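Long-range contacts in halogenase PltM (Pseudomonas fluorescens, PDB 6BZN), which acts as a flavin-dependent phenolic halogenase that can chlorinate, brominate or iodinate, and is unusually versatile in the substrates it accepts: residues A[212-217]-A[323-328]; A[253-258]-A[278-283]; A[344-349]-A[395-400]. All blocks are in the same frame, centred on the assembly; numbering follows the deposited sequence. Where two conformers were deposited one is given.

How the contacts relate
All three contacts are predominantly buried, but they differ in chemistry. Contact 2 pairs two neighbouring strands of the large mixed sheet, with backbone hydrogen bonds between them and side chains on both faces. Contact 1 touches the same sheet through strand 215-223, which lies beside strand 273-281, yet its bonds come mostly from side chains and include a salt bridge that is partly exposed. Contact 3 has no direct hydrogen bond across it and joins a loop to helix 383-406 by apolar packing. The segment 344-349 ties the set together: Ile346 O accepts from Asn325 of contact 1, and Asp347 bonds to Thr215 of contact 1 and Trp257 of contact 2.

Contact 1 (A[212-217]-A[323-328]); sequences ATDTCS and RINYRS
The polar, largely buried junction between 212-217 and 323-328 is built round the Asn325 amide, where the chain enters strand 215-223 and, on the other side, has just left its neighbour, strand 313-321. The Asn325 side chain points across and grips Thr215 twice. Its OD1 takes the backbone N of Thr215 at 2.9 Å in the carbonyl plane, while ND2 gives a hydrogen to Thr215 OG1 at 3.0 Å, near the amide plane. The same OD1 accepts in plane from Arg323 NE, also at 2.9 Å and nearly straight (166°). Asn325 ND2 reaches Ile346 O as well, and Thr215 OG1 is shared with Asp347. With two donors on OD1 and two acceptors for ND2, the amide's rotation is well fixed.

Arg323 starts away from the other segment, but its extended chain brings the guanidinium back. NH2 bonds to Thr213 O at 2.9 Å at the guanidinium edge. Over one face lies the Asp214 carboxylate, stacked with the planes 20° apart; OD1 is 3.3 Å from Arg323 NE, a salt bridge of charges alone. Asp214 OD1 also accepts from Asn282 ND2. Ile324 N to Thr215 O, 3.0 Å, is the one backbone-to-backbone bond. Asn325 OD1 accepts from Thr215 N much as a strand carbonyl would, just past the end of edge strand 313-321 and just ahead of Tyr326, a residue that binds FAD in this protein.

Contact 2 (A[253-258]-A[278-283]); sequences FEEGWL and FQFNNA
Trp257 and Gln279 face each other as a hydrogen-bonded antiparallel pair, Trp257 N to Gln279 O 3.0 Å and Gln279 N to Trp257 O 2.8 Å. Their side chains share one face of the sheet. Trp257 CG sits between its backbone N and carbonyl carbon (chi1 73°), and Gln279 bends at chi2 (60°), which brings the end of its amide over the rim of one indole face, the two planes 62° apart. Gln279 CB lies over the rim of the same face, 3.8 Å from Trp257 CD1, and the indole NE1 bonds to Asp347.

On the other face, Leu258 CB meets Phe278 CB at 3.9 Å, after which the phenyl ring turns away. Glu255 and Phe280 run side by side, Glu255 CG 3.9 Å from Phe280 CD1. In the type I beta turn from Phe253 to Gly256, joining strands 248-253 and 256-262, Gly256 O stands 3.3 Å above the centre of the Phe253 ring. A water links Glu254 O to Asn281 ND2.

This beta hairpin lies between two layers: helix 291-301 packs on Phe253, Leu258 and Phe278, Tyr404 of helix 383-406 meets Trp257 and Gln279 on the reverse face, and strand 215-223 continues the sheet beside Phe280.

Contact 3 (A[344-349]-A[395-400]); sequences GFIDPL and TNDQLV
Ile346 packs its whole side chain along helix 383-406, meeting Asn396, Asp397 and Val400 in turn, and has the largest share of any residue in this buried, chiefly apolar contact between loop and helix. Its CB comes first, 3.8 Å from Asn396 CG. From there the side chain divides. With chi1 at -60°, CG1 lies beside the backbone N and passes over the start of the next residue of the helix, 3.7 Å from Asp397 N; the terminal CD1 then settles 3.7 Å from Asp397 CB, the two side chains crossing at about a right angle. The other branch, CG2, lies anti to the backbone N and ends 3.7 Å from Val400 CB, one helical turn along from Asn396. An alanine here would lose both branches and is likely to leave a gap between the loop and the helix face formed by Asn396, Asp397 and Val400.

Val400 answers with both methyls: CG1 touches Asp347 CB at 3.5 Å, and CG2 lies 3.8 Å from Leu349 O. The loop is shaped locally by an Asx turn, in which Asp347 OD1 accepts from Leu349 N at 2.9 Å through its anti lone pair. Asp347 OD2 is held by Tyr404, a turn beyond Val400, so the carboxylate has partners at both oxygens. A water accepts from Ile346 N at 3.0 Å and, weakly, from Asn396 ND2, giving the two segments an indirect polar link.

Asp397 spans a further join: its carboxylate takes bonds from Thr213 OG1 and Ala212 N, fastening the loop ahead of strand 215-223 to this helix. The segment 344-349 itself lies in the loop between helix 340-343 and helix 352-374, against helix 383-406, and, through Pro348, touches Trp257 and Trp259 of strand 256-262.

Contact 1 (A[212-217]-A[323-328])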
ATOM      1  N   ALA A 212       9.482 -10.194  10.802  1.00 15.56           N
ATOM      2  CA  ALA A 212       9.459 -11.499  10.136  1.00 16.06           C
ATOM      3  C   ALA A 212       9.804 -11.436   8.649  1.00 15.63           C
ATOM      4  O   ALA A 212      10.252 -12.429   8.095  1.00 15.99           O
ATOM      5  CB  ALA A 212       8.104 -12.178  10.322  1.00 16.20           C
ATOM      6  N   THR A 213       9.570 -10.287   8.003  1.00 14.85           N
ATOM      7  CA  THR A 213       9.817 -10.129   6.587  1.00 14.44           C
ATOM      8  C   THR A 213      11.193  -9.485   6.367  1.00 14.53           C
ATOM      9  O   THR A 213      11.484  -8.433   6.940  1.00 14.59           O
ATOM     10  CB  THR A 213       8.725  -9.262   5.937  1.00 14.80           C
ATOM     11  OG1 THR A 213       7.433  -9.754   6.319  1.00 15.17           O
ATOM     12  CG2 THR A 213       8.825  -9.298   4.439  1.00 15.14           C
ATOM     13  N   ASP A 214      12.003 -10.123   5.525  1.00 14.20           N
ATOM     14  CA  ASP A 214      13.335  -9.655   5.142  1.00 14.87           C
ATOM     15  C   ASP A 214      13.435  -9.821   3.631  1.00 13.86           C
ATOM     16  O   ASP A 214      13.748 -10.909   3.135  1.00 13.06           O
ATOM     17  CB  ASP A 214      14.382 -10.483   5.893  1.00 16.05           C
ATOM     18  CG  ASP A 214      15.822 -10.027   5.650  1.00 17.99           C
ATOM     19  OD1 ASP A 214      16.098  -9.105   4.851  1.00 16.90           O
ATOM     20  OD2 ASP A 214      16.703 -10.634   6.302  1.00 21.24           O
ATOM     21  N   THR A 215      13.136  -8.743   2.903  1.00 12.57           N
ATOM     22  CA  THR A 215      13.034  -8.787   1.468  1.00 11.90           C
ATOM     23  C   THR A 215      13.722  -7.620   0.811  1.00 12.31           C
ATOM     24  O   THR A 215      13.903  -6.567   1.427  1.00 11.95           O
ATOM     25  CB  THR A 215      11.564  -8.798   0.967  1.00 11.78           C
ATOM     26  OG1 THR A 215      10.861  -7.651   1.446  1.00 11.38           O
ATOM     27  CG2 THR A 215      10.835 -10.072   1.399  1.00 12.04           C
ATOM     28  N   CYS A 216      14.091  -7.841  -0.449  1.00 12.29           N
ATOM     29  CA  CYS A 216      14.684  -6.832  -1.316  1.00 13.20           C
ATOM     30  C   CYS A 216      13.740  -6.617  -2.495  1.00 13.17           C
ATOM     31  O   CYS A 216      12.799  -7.401  -2.700  1.00 12.87           O
ATOM     32  CB  CYS A 216      16.072  -7.263  -1.810  1.00 13.38           C
ATOM     33  SG  CYS A 216      16.097  -8.768  -2.802  1.00 14.32           S
ATOM     34  N   SER A 217      13.971  -5.542  -3.244  1.00 12.84           N
ATOM     35  CA  SER A 217      13.141  -5.199  -4.381  1.00 12.60           C
ATOM     36  C   SER A 217      13.962  -4.563  -5.494  1.00 12.78           C
ATOM     37  O   SER A 217      14.821  -3.707  -5.231  1.00 12.68           O
ATOM     38  CB  SER A 217      12.025  -4.242  -3.934  1.00 13.17           C
ATOM     39  OG  SER A 217      11.126  -3.986  -4.997  1.00 13.41           O
ATOM     40  N   ARG A 323      17.179  -4.025   1.380  1.00 17.17           N
ATOM     41  CA  ARG A 323      16.230  -4.359   2.415  1.00 17.12           C
ATOM     42  C   ARG A 323      15.151  -3.305   2.594  1.00 16.65           C
ATOM     43  O   ARG A 323      15.393  -2.201   3.098  1.00 17.43           O
ATOM     44  CB  ARG A 323      16.880  -4.603   3.761  1.00 18.21           C
ATOM     45  CG  ARG A 323      15.781  -4.967   4.744  1.00 18.73           C
ATOM     46  CD  ARG A 323      16.201  -5.816   5.876  1.00 19.19           C
ATOM     47  NE  ARG A 323      15.041  -6.461   6.498  1.00 18.52           N
ATOM     48  CZ  ARG A 323      15.086  -7.091   7.661  1.00 18.12           C
ATOM     49  NH1 ARG A 323      16.227  -7.166   8.334  1.00 18.34           N
ATOM     50  NH2 ARG A 323      13.997  -7.663   8.149  1.00 17.69           N
ATOM     51  N   ILE A 324      13.931  -3.694   2.261  1.00 14.78           N
ATOM     52  CA  ILE A 324      12.830  -2.750   2.210  1.00 13.38           C
ATOM     53  C   ILE A 324      12.001  -2.652   3.485  1.00 12.85           C
ATOM     54  O   ILE A 324      11.145  -1.769   3.589  1.00 13.60           O
ATOM     55  CB  ILE A 324      11.943  -3.017   0.976  1.00 13.00           C
ATOM     56  CG1 ILE A 324      11.166  -4.320   1.109  1.00 12.74           C
ATOM     57  CG2 ILE A 324      12.792  -3.010  -0.286  1.00 12.87           C
ATOM     58  CD1 ILE A 324      10.352  -4.669  -0.115  1.00 12.94           C
ATOM     59  N   ASN A 325      12.281  -3.497   4.474  1.00 12.39           N
ATOM     60  CA  ASN A 325      11.427  -3.653   5.644  1.00 12.01           C
ATOM     61  C   ASN A 325      11.971  -2.888   6.842  1.00 12.26           C
ATOM     62  O   ASN A 325      13.146  -2.990   7.141  1.00 12.36           O
ATOM     63  CB  ASN A 325      11.301  -5.124   6.054  1.00 12.09           C
ATOM     64  CG  ASN A 325      11.614  -6.075   4.921  1.00 11.81           C
ATOM     65  OD1 ASN A 325      12.774  -6.473   4.741  1.00 11.85           O
ATOM     66  ND2 ASN A 325      10.606  -6.418   4.121  1.00 11.72           N
ATOM     67  N   TYR A 326      11.092  -2.189   7.543  1.00 11.82           N
ATOM     68  CA  TYR A 326      11.460  -1.504   8.787  1.00 12.37           C
ATOM     69  C   TYR A 326      10.204  -1.187   9.557  1.00 12.67           C
ATOM     70  O   TYR A 326       9.111  -1.179   8.985  1.00 12.20           O
ATOM     71  CB  TYR A 326      12.275  -0.245   8.501  1.00 12.67           C
ATOM     72  CG  TYR A 326      11.626   0.733   7.551  1.00 12.82           C
ATOM     73  CD1 TYR A 326      10.769   1.724   8.017  1.00 13.23           C
ATOM     74  CD2 TYR A 326      11.870   0.669   6.196  1.00 13.23           C
ATOM     75  CE1 TYR A 326      10.160   2.624   7.144  1.00 13.63           C
ATOM     76  CE2 TYR A 326      11.259   1.555   5.312  1.00 13.54           C
ATOM     77  CZ  TYR A 326      10.415   2.534   5.791  1.00 13.57           C
ATOM     78  OH  TYR A 326       9.820   3.403   4.907  1.00 14.11           O
ATOM     79  N   ARG A 327      10.364  -0.970  10.854  1.00 13.00           N
ATOM     80  CA  ARG A 327       9.286  -0.529  11.718  1.00 13.66           C
ATOM     81  C   ARG A 327       9.846   0.523  12.667  1.00 13.89           C
ATOM     82  O   ARG A 327      11.044   0.820  12.630  1.00 14.52           O
ATOM     83  CB  ARG A 327       8.686  -1.706  12.487  1.00 14.27           C
ATOM     84  CG  ARG A 327       9.621  -2.379  13.467  1.00 15.45           C
ATOM     85  CD  ARG A 327       8.924  -3.458  14.291  1.00 16.49           C
ATOM     86  NE  ARG A 327       9.860  -3.882  15.337  1.00 18.86           N
ATOM     87  CZ  ARG A 327       9.923  -3.404  16.579  1.00 19.73           C
ATOM     88  NH1 ARG A 327       9.074  -2.480  17.040  1.00 21.24           N
ATOM     89  NH2 ARG A 327      10.854  -3.877  17.390  1.00 21.03           N
ATOM     90  N   SER A 328       8.970   1.100  13.481  1.00 14.26           N
ATOM     91  CA  SER A 328       9.373   2.087  14.486  1.00 14.26           C
ATOM     92  C   SER A 328       8.770   1.772  15.836  1.00 14.68           C
ATOM     93  O   SER A 328       7.674   1.221  15.933  1.00 13.91           O
ATOM     94  CB  SER A 328       8.966   3.493  14.068  1.00 14.33           C
ATOM     95  OG  SER A 328       9.588   3.889  12.858  1.00 14.57           O
TER

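Contact 2 (A[253-258]-A[278-283])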
ATOM      1  N   PHE A 253       6.710 -17.523  -6.647  1.00 12.46           N
ATOM      2  CA  PHE A 253       7.556 -18.703  -6.678  1.00 12.75           C
ATOM      3  C   PHE A 253       8.242 -18.780  -5.329  1.00 13.42           C
ATOM      4  O   PHE A 253       8.144 -17.854  -4.531  1.00 12.54           O
ATOM      5  CB  PHE A 253       8.553 -18.618  -7.845  1.00 12.75           C
ATOM      6  CG  PHE A 253       9.135 -17.252  -8.031  1.00 12.57           C
ATOM      7  CD1 PHE A 253      10.253 -16.869  -7.311  1.00 12.92           C
ATOM      8  CD2 PHE A 253       8.547 -16.335  -8.900  1.00 12.82           C
ATOM      9  CE1 PHE A 253      10.792 -15.601  -7.463  1.00 13.23           C
ATOM     10  CE2 PHE A 253       9.063 -15.064  -9.041  1.00 12.84           C
ATOM     11  CZ  PHE A 253      10.183 -14.697  -8.316  1.00 13.13           C
ATOM     12  N   GLU A 254       8.933 -19.885  -5.057  1.00 14.40           N
ATOM     13  CA  GLU A 254       9.381 -20.165  -3.691  1.00 15.59           C
ATOM     14  C   GLU A 254      10.154 -19.023  -2.997  1.00 14.37           C
ATOM     15  O   GLU A 254       9.919 -18.760  -1.831  1.00 13.84           O
ATOM     16  CB  GLU A 254      10.221 -21.448  -3.641  1.00 18.72           C
ATOM     17  CG  GLU A 254      10.456 -21.905  -2.203  1.00 21.68           C
ATOM     18  CD  GLU A 254      11.426 -23.047  -2.078  1.00 26.20           C
ATOM     19  OE1 GLU A 254      12.065 -23.123  -1.001  1.00 30.33           O
ATOM     20  OE2 GLU A 254      11.544 -23.858  -3.035  1.00 28.75           O
ATOM     21  N   GLU A 255      11.047 -18.363  -3.723  1.00 13.85           N
ATOM     22  CA  GLU A 255      11.988 -17.392  -3.143  1.00 14.25           C
ATOM     23  C   GLU A 255      11.569 -15.937  -3.309  1.00 13.57           C
ATOM     24  O   GLU A 255      12.282 -15.029  -2.874  1.00 14.18           O
ATOM     25  CB  GLU A 255      13.418 -17.602  -3.695  1.00 14.84           C
ATOM     26  CG  GLU A 255      13.667 -17.200  -5.143  1.00 15.61           C
ATOM     27  CD  GLU A 255      13.323 -18.271  -6.172  1.00 16.50           C
ATOM     28  OE1 GLU A 255      12.646 -19.261  -5.834  1.00 16.83           O
ATOM     29  OE2 GLU A 255      13.733 -18.124  -7.342  1.00 18.18           O
ATOM     30  N   GLY A 256      10.420 -15.701  -3.929  1.00 13.22           N
ATOM     31  CA  GLY A 256      10.045 -14.343  -4.260  1.00 12.52           C
ATOM     32  C   GLY A 256       8.863 -14.192  -5.173  1.00 11.93           C
ATOM     33  O   GLY A 256       8.094 -15.125  -5.400  1.00 12.02           O
ATOM     34  N   TRP A 257       8.722 -12.989  -5.703  1.00 11.44           N
ATOM     35  CA  TRP A 257       7.645 -12.700  -6.629  1.00 11.37           C
ATOM     36  C   TRP A 257       7.962 -11.519  -7.528  1.00 11.47           C
ATOM     37  O   TRP A 257       8.877 -10.730  -7.244  1.00 12.09           O
ATOM     38  CB  TRP A 257       6.343 -12.473  -5.865  1.00 11.32           C
ATOM     39  CG  TRP A 257       6.218 -11.184  -5.111  1.00 11.38           C
ATOM     40  CD1 TRP A 257       6.795 -10.859  -3.905  1.00 11.27           C
ATOM     41  CD2 TRP A 257       5.407 -10.060  -5.482  1.00 11.60           C
ATOM     42  NE1 TRP A 257       6.397  -9.599  -3.524  1.00 11.73           N
ATOM     43  CE2 TRP A 257       5.540  -9.090  -4.469  1.00 11.55           C
ATOM     44  CE3 TRP A 257       4.587  -9.775  -6.585  1.00 11.63           C
ATOM     45  CZ2 TRP A 257       4.889  -7.846  -4.534  1.00 11.87           C
ATOM     46  CZ3 TRP A 257       3.931  -8.571  -6.636  1.00 11.75           C
ATOM     47  CH2 TRP A 257       4.089  -7.609  -5.621  1.00 11.94           C
ATOM     48  N   LEU A 258       7.212 -11.431  -8.620  1.00 11.32           N
ATOM     49  CA  LEU A 258       7.345 -10.359  -9.595  1.00 11.35           C
ATOM     50  C   LEU A 258       5.960  -9.807  -9.943  1.00 11.44           C
ATOM     51  O   LEU A 258       4.994 -10.572 -10.150  1.00 11.39           O
ATOM     52  CB  LEU A 258       8.097 -10.859 -10.841  1.00 11.41           C
ATOM     53  CG  LEU A 258       8.213  -9.938 -12.070  1.00 11.76           C
ATOM     54  CD1 LEU A 258       9.470 -10.228 -12.890  1.00 11.80           C
ATOM     55  CD2 LEU A 258       6.986 -10.049 -12.980  1.00 11.81           C
ATOM     56  N   PHE A 278      10.528  -6.959  -9.008  1.00 12.37           N
ATOM     57  CA  PHE A 278      10.728  -8.313  -8.473  1.00 12.37           C
ATOM     58  C   PHE A 278      11.412  -8.280  -7.123  1.00 12.49           C
ATOM     59  O   PHE A 278      12.308  -7.451  -6.878  1.00 12.21           O
ATOM     60  CB  PHE A 278      11.385  -9.291  -9.471  1.00 12.88           C
ATOM     61  CG  PHE A 278      12.774  -8.934  -9.917  1.00 13.12           C
ATOM     62  CD1 PHE A 278      12.981  -8.023 -10.958  1.00 13.01           C
ATOM     63  CD2 PHE A 278      13.870  -9.584  -9.378  1.00 13.56           C
ATOM     64  CE1 PHE A 278      14.263  -7.723 -11.393  1.00 13.58           C
ATOM     65  CE2 PHE A 278      15.157  -9.291  -9.818  1.00 14.01           C
ATOM     66  CZ  PHE A 278      15.352  -8.367 -10.830  1.00 13.95           C
ATOM     67  N   GLN A 279      10.924  -9.153  -6.236  1.00 11.99           N
ATOM     68  CA  GLN A 279      11.289  -9.151  -4.833  1.00 12.14           C
ATOM     69  C   GLN A 279      11.784 -10.515  -4.441  1.00 12.55           C
ATOM     70  O   GLN A 279      11.203 -11.519  -4.865  1.00 13.15           O
ATOM     71  CB  GLN A 279      10.075  -8.844  -3.945  1.00 12.14           C
ATOM     72  CG  GLN A 279       9.565  -7.404  -3.984  1.00 12.14           C
ATOM     73  CD  GLN A 279       9.121  -6.935  -5.357  1.00 12.51           C
ATOM     74  OE1 GLN A 279       9.670  -5.983  -5.907  1.00 12.73           O
ATOM     75  NE2 GLN A 279       8.120  -7.607  -5.927  1.00 12.59           N
ATOM     76  N   PHE A 280      12.832 -10.555  -3.622  1.00 12.79           N
ATOM     77  CA  PHE A 280      13.308 -11.810  -3.038  1.00 12.87           C
ATOM     78  C   PHE A 280      13.207 -11.812  -1.516  1.00 12.96           C
ATOM     79  O   PHE A 280      13.497 -10.830  -0.858  1.00 12.08           O
ATOM     80  CB  PHE A 280      14.763 -12.090  -3.439  1.00 13.10           C
ATOM     81  CG  PHE A 280      14.954 -12.298  -4.907  1.00 13.31           C
ATOM     82  CD1 PHE A 280      14.378 -13.403  -5.540  1.00 13.61           C
ATOM     83  CD2 PHE A 280      15.723 -11.421  -5.657  1.00 13.65           C
ATOM     84  CE1 PHE A 280      14.555 -13.612  -6.905  1.00 14.22           C
ATOM     85  CE2 PHE A 280      15.905 -11.620  -7.011  1.00 13.76           C
ATOM     86  CZ  PHE A 280      15.316 -12.714  -7.642  1.00 14.07           C
ATOM     87  N   ASN A 281      12.795 -12.957  -0.989  1.00 13.15           N
ATOM     88  CA  ASN A 281      12.978 -13.311   0.395  1.00 13.69           C
ATOM     89  C   ASN A 281      14.477 -13.538   0.615  1.00 14.03           C
ATOM     90  O   ASN A 281      15.036 -14.530   0.144  1.00 14.28           O
ATOM     91  CB  ASN A 281      12.181 -14.582   0.698  1.00 13.57           C
ATOM     92  CG  ASN A 281      12.303 -15.026   2.134  1.00 14.03           C
ATOM     93  OD1 ASN A 281      13.083 -14.480   2.903  1.00 14.92           O
ATOM     94  ND2 ASN A 281      11.511 -16.019   2.509  1.00 13.84           N
ATOM     95  N   ASN A 282      15.119 -12.621   1.339  1.00 15.11           N
ATOM     96  CA  ASN A 282      16.581 -12.655   1.533  1.00 15.31           C
ATOM     97  C   ASN A 282      17.035 -13.881   2.337  1.00 16.32           C
ATOM     98  O   ASN A 282      18.195 -14.289   2.244  1.00 16.71           O
ATOM     99  CB  ASN A 282      17.075 -11.383   2.224  1.00 15.39           C
ATOM    100  CG  ASN A 282      17.021 -10.145   1.332  1.00 15.75           C
ATOM    101  OD1 ASN A 282      17.391 -10.186   0.161  1.00 16.14           O
ATOM    102  ND2 ASN A 282      16.617  -9.022   1.908  1.00 15.43           N
ATOM    103  N   ALA A 283      16.123 -14.474   3.102  1.00 16.90           N
ATOM    104  CA  ALA A 283      16.385 -15.755   3.767  1.00 17.93           C
ATOM    105  C   ALA A 283      16.525 -16.922   2.790  1.00 18.78           C
ATOM    106  O   ALA A 283      17.098 -17.946   3.159  1.00 19.38           O
ATOM    107  CB  ALA A 283      15.292 -16.065   4.783  1.00 17.93           C
TER
HETATM  108  O   HOH W   1       9.723 -16.830   0.201  1.00 13.29           O

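Contact 3 (A[344-349]-A[395-400])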
ATOM      1  N   GLY A 344       7.061   2.786   9.105  1.00 12.51           N
ATOM      2  CA  GLY A 344       7.287   1.393   8.806  1.00 12.98           C
ATOM      3  C   GLY A 344       6.860   1.008   7.414  1.00 13.38           C
ATOM      4  O   GLY A 344       5.939   1.605   6.863  1.00 14.32           O
ATOM      5  N   PHE A 345       7.553   0.035   6.837  1.00 13.05           N
ATOM      6  CA  PHE A 345       7.165  -0.545   5.554  1.00 12.65           C
ATOM      7  C   PHE A 345       7.510  -2.015   5.539  1.00 12.08           C
ATOM      8  O   PHE A 345       8.518  -2.402   6.092  1.00 11.11           O
ATOM      9  CB  PHE A 345       7.883   0.143   4.401  1.00 13.04           C
ATOM     10  CG  PHE A 345       7.377  -0.285   3.051  1.00 13.45           C
ATOM     11  CD1 PHE A 345       6.166   0.196   2.583  1.00 13.89           C
ATOM     12  CD2 PHE A 345       8.095  -1.169   2.264  1.00 13.61           C
ATOM     13  CE1 PHE A 345       5.679  -0.192   1.338  1.00 14.45           C
ATOM     14  CE2 PHE A 345       7.627  -1.553   1.016  1.00 14.07           C
ATOM     15  CZ  PHE A 345       6.413  -1.056   0.551  1.00 14.26           C
ATOM     16  N   ILE A 346       6.679  -2.833   4.889  1.00 11.81           N
ATOM     17  CA  ILE A 346       6.916  -4.273   4.860  1.00 11.51           C
ATOM     18  C   ILE A 346       7.252  -4.757   3.458  1.00 11.52           C
ATOM     19  O   ILE A 346       8.345  -5.270   3.229  1.00 12.18           O
ATOM     20  CB  ILE A 346       5.716  -5.040   5.456  1.00 11.52           C
ATOM     21  CG1 ILE A 346       5.478  -4.625   6.925  1.00 11.42           C
ATOM     22  CG2 ILE A 346       5.928  -6.540   5.349  1.00 11.66           C
ATOM     23  CD1 ILE A 346       6.638  -4.847   7.888  1.00 11.46           C
ATOM     24  N   ASP A 347       6.331  -4.605   2.517  1.00 11.52           N
ATOM     25  CA  ASP A 347       6.541  -5.155   1.180  1.00 11.99           C
ATOM     26  C   ASP A 347       5.492  -4.593   0.231  1.00 12.13           C
ATOM     27  O   ASP A 347       4.423  -4.207   0.670  1.00 12.61           O
ATOM     28  CB  ASP A 347       6.436  -6.694   1.244  1.00 11.73           C
ATOM     29  CG  ASP A 347       7.082  -7.410   0.055  1.00 11.97           C
ATOM     30  OD1 ASP A 347       6.379  -7.571  -0.967  1.00 11.60           O
ATOM     31  OD2 ASP A 347       8.269  -7.859   0.152  1.00 12.22           O
ATOM     32  N   PRO A 348       5.798  -4.536  -1.073  1.00 12.50           N
ATOM     33  CA  PRO A 348       4.740  -4.184  -2.022  1.00 12.24           C
ATOM     34  C   PRO A 348       3.573  -5.176  -2.077  1.00 12.06           C
ATOM     35  O   PRO A 348       2.481  -4.809  -2.545  1.00 11.58           O
ATOM     36  CB  PRO A 348       5.460  -4.149  -3.368  1.00 13.03           C
ATOM     37  CG  PRO A 348       6.757  -4.876  -3.149  1.00 13.03           C
ATOM     38  CD  PRO A 348       7.118  -4.593  -1.726  1.00 12.63           C
ATOM     39  N   LEU A 349       3.791  -6.404  -1.607  1.00 11.74           N
ATOM     40  CA  LEU A 349       2.801  -7.471  -1.719  1.00 11.86           C
ATOM     41  C   LEU A 349       1.508  -7.127  -1.005  1.00 11.92           C
ATOM     42  O   LEU A 349       1.495  -6.896   0.200  1.00 11.91           O
ATOM     43  CB  LEU A 349       3.343  -8.787  -1.158  1.00 12.13           C
ATOM     44  CG  LEU A 349       2.405  -9.985  -1.330  1.00 12.52           C
ATOM     45  CD1 LEU A 349       2.297 -10.368  -2.793  1.00 12.93           C
ATOM     46  CD2 LEU A 349       2.847 -11.172  -0.491  1.00 12.92           C
ATOM     47  N   THR A 395       0.619  -6.097  11.582  1.00 12.56           N
ATOM     48  CA  THR A 395      -0.291  -6.953  10.812  1.00 13.37           C
ATOM     49  C   THR A 395       0.244  -7.194   9.413  1.00 12.80           C
ATOM     50  O   THR A 395       0.227  -8.313   8.926  1.00 12.20           O
ATOM     51  CB  THR A 395      -1.701  -6.350  10.742  1.00 14.49           C
ATOM     52  OG1 THR A 395      -2.248  -6.326  12.059  1.00 16.07           O
ATOM     53  CG2 THR A 395      -2.634  -7.187   9.837  1.00 15.70           C
ATOM     54  N   ASN A 396       0.731  -6.132   8.781  1.00 12.33           N
ATOM     55  CA  ASN A 396       1.296  -6.197   7.441  1.00 12.79           C
ATOM     56  C   ASN A 396       2.491  -7.177   7.416  1.00 12.57           C
ATOM     57  O   ASN A 396       2.622  -7.986   6.493  1.00 11.82           O
ATOM     58  CB  ASN A 396       1.687  -4.762   7.026  1.00 13.23           C
ATOM     59  CG  ASN A 396       1.975  -4.576   5.540  1.00 14.31           C
ATOM     60  OD1 ASN A 396       1.980  -5.511   4.716  1.00 16.41           O
ATOM     61  ND2 ASN A 396       2.205  -3.320   5.185  1.00 14.07           N
ATOM     62  N   ASP A 397       3.316  -7.137   8.470  1.00 12.32           N
ATOM     63  CA  ASP A 397       4.477  -8.042   8.599  1.00 12.72           C
ATOM     64  C   ASP A 397       4.047  -9.515   8.682  1.00 12.89           C
ATOM     65  O   ASP A 397       4.659 -10.366   8.030  1.00 12.21           O
ATOM     66  CB  ASP A 397       5.290  -7.670   9.829  1.00 13.08           C
ATOM     67  CG  ASP A 397       6.636  -8.390   9.902  1.00 14.18           C
ATOM     68  OD1 ASP A 397       7.292  -8.614   8.861  1.00 14.36           O
ATOM     69  OD2 ASP A 397       7.065  -8.689  11.040  1.00 15.29           O
ATOM     70  N   GLN A 398       3.015  -9.819   9.474  0.52 13.14           N
ATOM     71  CA  GLN A 398       2.510 -11.199   9.553  0.52 13.42           C
ATOM     72  C   GLN A 398       1.885 -11.617   8.227  0.52 12.94           C
ATOM     73  O   GLN A 398       2.218 -12.684   7.689  0.52 12.66           O
ATOM     74  CB  GLN A 398       1.519 -11.387  10.706  0.52 14.51           C
ATOM     75  CG  GLN A 398       2.162 -11.501  12.088  0.52 15.19           C
ATOM     76  CD  GLN A 398       3.022 -12.752  12.259  0.52 16.36           C
ATOM     77  OE1 GLN A 398       2.555 -13.881  12.065  0.52 17.20           O
ATOM     78  NE2 GLN A 398       4.291 -12.559  12.615  0.52 17.20           N
ATOM     79  N   LEU A 399       1.032 -10.759   7.667  1.00 12.56           N
ATOM     80  CA  LEU A 399       0.409 -11.075   6.383  1.00 12.36           C
ATOM     81  C   LEU A 399       1.439 -11.437   5.317  1.00 11.87           C
ATOM     82  O   LEU A 399       1.308 -12.469   4.644  1.00 11.66           O
ATOM     83  CB  LEU A 399      -0.457  -9.915   5.900  1.00 12.59           C
ATOM     84  CG  LEU A 399      -1.003  -9.991   4.471  1.00 13.40           C
ATOM     85  CD1 LEU A 399      -2.007 -11.131   4.334  1.00 13.63           C
ATOM     86  CD2 LEU A 399      -1.614  -8.670   4.051  1.00 13.62           C
ATOM     87  N   VAL A 400       2.469 -10.612   5.195  1.00 11.22           N
ATOM     88  CA  VAL A 400       3.415 -10.737   4.109  1.00 11.31           C
ATOM     89  C   VAL A 400       4.382 -11.888   4.370  1.00 11.42           C
ATOM     90  O   VAL A 400       4.616 -12.688   3.477  1.00 11.34           O
ATOM     91  CB  VAL A 400       4.166  -9.410   3.833  1.00 11.07           C
ATOM     92  CG1 VAL A 400       5.353  -9.635   2.909  1.00 11.08           C
ATOM     93  CG2 VAL A 400       3.213  -8.395   3.224  1.00 10.85           C
TER
HETATM   94  O   HOH W   2       4.110  -2.467   3.464  1.00 14.66           O